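Local structure of putative fimbrium subunit Fim1C (Bacteroides uniformis, 4K4K) at residues Ala237-Tyr251 with Ala258-Thr270. The protein is a putative component of the fimbrial tip, where it may contribute to cell adhesion and biofilm formation. Residues are numbered along the deposited sequence; the frame is centred on the assembly and turned at random.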
# COMPACT_ATOMS: atom_id res chain seq x y z
N ALA A 237 -4.79 15.89 -15.81
CA ALA A 237 -5.37 16.28 -14.53
C ALA A 237 -4.42 17.22 -13.80
O ALA A 237 -3.19 17.03 -13.87
CB ALA A 237 -5.68 15.07 -13.67
N ALA A 238 -4.98 18.20 -13.08
CA ALA A 238 -4.21 19.19 -12.33
C ALA A 238 -3.46 18.54 -11.18
O ALA A 238 -2.31 18.89 -10.94
CB ALA A 238 -5.13 20.27 -11.79
N GLN A 239 -4.10 17.56 -10.49
CA GLN A 239 -3.51 16.94 -9.31
C GLN A 239 -2.59 15.74 -9.60
O GLN A 239 -2.01 15.20 -8.64
CB GLN A 239 -4.61 16.50 -8.33
CG GLN A 239 -5.54 17.59 -7.81
CD GLN A 239 -4.84 18.85 -7.38
OE1 GLN A 239 -3.91 18.85 -6.57
NE2 GLN A 239 -5.28 19.97 -7.92
N SER A 240 -2.44 15.30 -10.87
CA SER A 240 -1.61 14.12 -11.13
C SER A 240 -0.65 14.23 -12.33
O SER A 240 -0.70 13.41 -13.24
CB SER A 240 -2.49 12.87 -11.27
OG SER A 240 -3.32 12.89 -12.43
N LYS A 241 0.29 15.18 -12.28
CA LYS A 241 1.36 15.27 -13.30
C LYS A 241 2.43 14.18 -13.02
O LYS A 241 3.23 13.81 -13.88
CB LYS A 241 2.00 16.68 -13.30
CG LYS A 241 1.03 17.83 -13.60
CD LYS A 241 0.60 17.86 -15.06
CE LYS A 241 -0.52 18.85 -15.32
NZ LYS A 241 -0.94 18.82 -16.74
N ALA A 242 2.38 13.66 -11.80
CA ALA A 242 3.24 12.61 -11.25
C ALA A 242 2.43 11.80 -10.28
O ALA A 242 1.41 12.28 -9.78
CB ALA A 242 4.43 13.24 -10.53
N PHE A 243 2.87 10.57 -9.99
CA PHE A 243 2.25 9.74 -8.95
C PHE A 243 3.23 9.70 -7.78
O PHE A 243 4.30 9.10 -7.90
CB PHE A 243 1.93 8.32 -9.47
CG PHE A 243 0.71 8.16 -10.35
CD1 PHE A 243 -0.39 9.00 -10.20
CD2 PHE A 243 0.62 7.11 -11.25
CE1 PHE A 243 -1.54 8.82 -10.99
CE2 PHE A 243 -0.53 6.91 -12.02
CZ PHE A 243 -1.61 7.76 -11.88
N VAL A 244 2.88 10.36 -6.66
CA VAL A 244 3.74 10.44 -5.47
C VAL A 244 3.45 9.31 -4.49
O VAL A 244 2.31 9.12 -4.08
CB VAL A 244 3.59 11.85 -4.81
CG1 VAL A 244 4.38 11.94 -3.50
CG2 VAL A 244 4.00 12.95 -5.79
N ALA A 245 4.51 8.59 -4.05
CA ALA A 245 4.38 7.50 -3.07
C ALA A 245 3.61 7.96 -1.83
O ALA A 245 3.80 9.09 -1.38
CB ALA A 245 5.77 7.01 -2.65
N GLY A 246 2.79 7.07 -1.29
CA GLY A 246 2.00 7.30 -0.09
C GLY A 246 0.82 8.23 -0.28
O GLY A 246 0.25 8.69 0.71
N SER A 247 0.41 8.45 -1.55
CA SER A 247 -0.71 9.33 -1.89
C SER A 247 -1.88 8.54 -2.46
O SER A 247 -1.70 7.44 -3.01
CB SER A 247 -0.29 10.39 -2.91
OG SER A 247 0.90 11.03 -2.49
N LYS A 248 -3.08 9.13 -2.35
CA LYS A 248 -4.31 8.59 -2.92
C LYS A 248 -4.81 9.62 -3.93
O LYS A 248 -4.96 10.79 -3.58
CB LYS A 248 -5.36 8.31 -1.83
CG LYS A 248 -6.68 7.75 -2.40
CD LYS A 248 -7.81 7.65 -1.36
CE LYS A 248 -7.60 6.51 -0.39
NZ LYS A 248 -8.68 6.43 0.63
N TYR A 249 -4.98 9.20 -5.19
CA TYR A 249 -5.50 10.05 -6.28
C TYR A 249 -6.94 9.68 -6.47
O TYR A 249 -7.25 8.51 -6.72
CB TYR A 249 -4.67 9.88 -7.58
CG TYR A 249 -3.26 10.42 -7.41
CD1 TYR A 249 -2.26 9.65 -6.82
CD2 TYR A 249 -2.95 11.73 -7.77
CE1 TYR A 249 -0.98 10.17 -6.59
CE2 TYR A 249 -1.66 12.25 -7.57
CZ TYR A 249 -0.69 11.46 -6.97
OH TYR A 249 0.59 11.95 -6.74
N LEU A 250 -7.82 10.66 -6.26
CA LEU A 250 -9.25 10.45 -6.37
C LEU A 250 -9.73 11.09 -7.64
O LEU A 250 -9.53 12.29 -7.85
CB LEU A 250 -9.99 11.02 -5.14
CG LEU A 250 -9.60 10.39 -3.81
CD1 LEU A 250 -8.60 11.26 -3.08
CD2 LEU A 250 -10.82 10.14 -2.96
N TYR A 251 -10.33 10.29 -8.53
CA TYR A 251 -10.86 10.81 -9.78
C TYR A 251 -12.35 10.63 -9.84
O TYR A 251 -12.84 9.53 -9.56
CB TYR A 251 -10.22 10.13 -11.01
CG TYR A 251 -8.72 10.27 -11.11
CD1 TYR A 251 -8.14 11.45 -11.58
CD2 TYR A 251 -7.88 9.20 -10.80
CE1 TYR A 251 -6.75 11.57 -11.70
CE2 TYR A 251 -6.49 9.32 -10.90
CZ TYR A 251 -5.94 10.50 -11.36
OH TYR A 251 -4.58 10.62 -11.48
N ALA A 258 -20.50 12.26 -25.89
CA ALA A 258 -19.50 13.11 -26.51
C ALA A 258 -18.08 12.86 -25.94
O ALA A 258 -17.11 13.28 -26.56
CB ALA A 258 -19.88 14.57 -26.32
N GLY A 259 -17.99 12.20 -24.79
CA GLY A 259 -16.71 11.92 -24.15
C GLY A 259 -16.72 11.99 -22.64
O GLY A 259 -17.79 12.14 -22.02
N VAL A 260 -15.53 11.89 -22.03
CA VAL A 260 -15.41 11.89 -20.58
C VAL A 260 -14.80 13.20 -20.09
O VAL A 260 -14.05 13.86 -20.81
CB VAL A 260 -14.63 10.67 -20.02
CG1 VAL A 260 -15.24 9.35 -20.46
CG2 VAL A 260 -13.16 10.73 -20.38
N GLU A 261 -15.09 13.52 -18.83
CA GLU A 261 -14.53 14.65 -18.11
C GLU A 261 -14.17 14.21 -16.74
O GLU A 261 -14.86 13.37 -16.17
CB GLU A 261 -15.50 15.80 -18.07
CG GLU A 261 -15.35 16.66 -19.29
CD GLU A 261 -16.32 17.81 -19.27
OE1 GLU A 261 -17.06 17.94 -18.27
OE2 GLU A 261 -16.31 18.60 -20.24
N VAL A 262 -13.05 14.71 -16.22
CA VAL A 262 -12.55 14.23 -14.95
C VAL A 262 -12.19 15.36 -14.01
O VAL A 262 -11.58 16.35 -14.43
CB VAL A 262 -11.31 13.33 -15.24
CG1 VAL A 262 -10.68 12.77 -13.97
CG2 VAL A 262 -11.64 12.21 -16.24
N SER A 263 -12.55 15.20 -12.72
CA SER A 263 -12.16 16.09 -11.64
C SER A 263 -11.21 15.28 -10.80
O SER A 263 -11.43 14.07 -10.63
CB SER A 263 -13.36 16.61 -10.85
OG SER A 263 -14.01 15.61 -10.08
N SER A 264 -10.12 15.89 -10.33
CA SER A 264 -9.15 15.12 -9.57
C SER A 264 -8.82 15.76 -8.24
O SER A 264 -8.89 16.98 -8.09
CB SER A 264 -7.87 14.97 -10.39
OG SER A 264 -7.22 16.22 -10.51
N LYS A 265 -8.44 14.91 -7.28
CA LYS A 265 -8.00 15.32 -5.94
C LYS A 265 -6.88 14.41 -5.54
O LYS A 265 -6.90 13.23 -5.90
CB LYS A 265 -9.14 15.22 -4.91
CG LYS A 265 -10.21 16.30 -5.01
CD LYS A 265 -11.47 15.95 -4.21
CE LYS A 265 -11.39 16.29 -2.73
NZ LYS A 265 -12.61 15.88 -2.00
N VAL A 266 -5.90 14.94 -4.79
CA VAL A 266 -4.82 14.11 -4.26
C VAL A 266 -4.86 14.31 -2.75
O VAL A 266 -5.09 15.44 -2.28
CB VAL A 266 -3.41 14.34 -4.89
CG1 VAL A 266 -2.89 15.76 -4.64
CG2 VAL A 266 -2.41 13.30 -4.40
N GLU A 267 -4.68 13.22 -2.00
CA GLU A 267 -4.72 13.21 -0.54
C GLU A 267 -3.62 12.33 -0.00
O GLU A 267 -3.20 11.41 -0.71
CB GLU A 267 -6.09 12.66 -0.06
CG GLU A 267 -7.30 13.54 -0.34
CD GLU A 267 -8.65 12.95 0.03
OE1 GLU A 267 -8.69 11.85 0.61
OE2 GLU A 267 -9.68 13.59 -0.31
N ASP A 268 -3.16 12.57 1.23
CA ASP A 268 -2.19 11.65 1.79
C ASP A 268 -2.97 10.34 1.99
O ASP A 268 -4.15 10.38 2.36
CB ASP A 268 -1.57 12.20 3.10
CG ASP A 268 -0.86 13.56 2.98
OD1 ASP A 268 0.20 13.62 2.32
OD2 ASP A 268 -1.34 14.54 3.60
N TRP A 269 -2.38 9.19 1.65
CA TRP A 269 -3.13 7.94 1.74
C TRP A 269 -3.15 7.44 3.21
O TRP A 269 -2.12 7.07 3.78
CB TRP A 269 -2.53 6.93 0.75
CG TRP A 269 -3.17 5.58 0.66
CD1 TRP A 269 -4.34 5.16 1.21
CD2 TRP A 269 -2.66 4.47 -0.09
NE1 TRP A 269 -4.58 3.84 0.89
CE2 TRP A 269 -3.56 3.40 0.09
CE3 TRP A 269 -1.51 4.28 -0.88
CZ2 TRP A 269 -3.34 2.14 -0.48
CZ3 TRP A 269 -1.30 3.03 -1.44
CH2 TRP A 269 -2.22 1.98 -1.25
N THR A 270 -4.35 7.48 3.82
CA THR A 270 -4.65 7.13 5.22
C THR A 270 -6.06 6.54 5.29
O THR A 270 -6.47 6.01 6.33
CB THR A 270 -4.54 8.37 6.15
OG1 THR A 270 -5.29 9.45 5.60
CG2 THR A 270 -3.10 8.80 6.40
O HOH W 1 -6.80 8.48 2.29
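Gln239 meets strand 259-268 at Ser264, its backbone N giving OG a weak hydrogen bond of 3.4 Å. Its CG lies 3.4 Å from Ser264 O, and a bend at chi2 (-45°) brings OE1 near Val266 CG1. Further on, Gly246, third residue of the type II turn from Val244 to Ser247, offers its carbonyl O to Trp269 N at 2.8 Å, from 26° off the carbonyl plane.

From Ser247 onward the contact is an antiparallel beta hairpin of the fimbrillin-like fold, formed by strands 247-256 and 259-268, with 247-256 also pairing in parallel with strand 132-150. Lys248 and Glu267 exchange two backbone hydrogen bonds. The Trp269 side chain runs at about a right angle to Lys248, whose CE lies 3.9 Å from CD1 of the indole; His139 stacks on that ring. Leu250 and Lys265 likewise exchange two bonds, and between these pairs Tyr249 and Val266 form a non-hydrogen-bonded pair.

There, with Val266 CG1 at chi1 63°, CG2 sits over one face of the Tyr249 ring in a CH-pi contact, 3.7 Å from the centroid; Phe243 CD1 covers the opposite face. Tyr249 OH accepts Val244 N at 2.8 Å, so an alanine here would probably leave that amide without its mate and Val266 without its aromatic cover. Leu250 CD1 approaches the carboxylate of one Glu267 conformer, a doubtful contact. Tyr251 CD1 touches Val262 CG1 and Ser264 CB, while its hydroxyl hydrogen-bonds Ser240 OG at 2.8 Å.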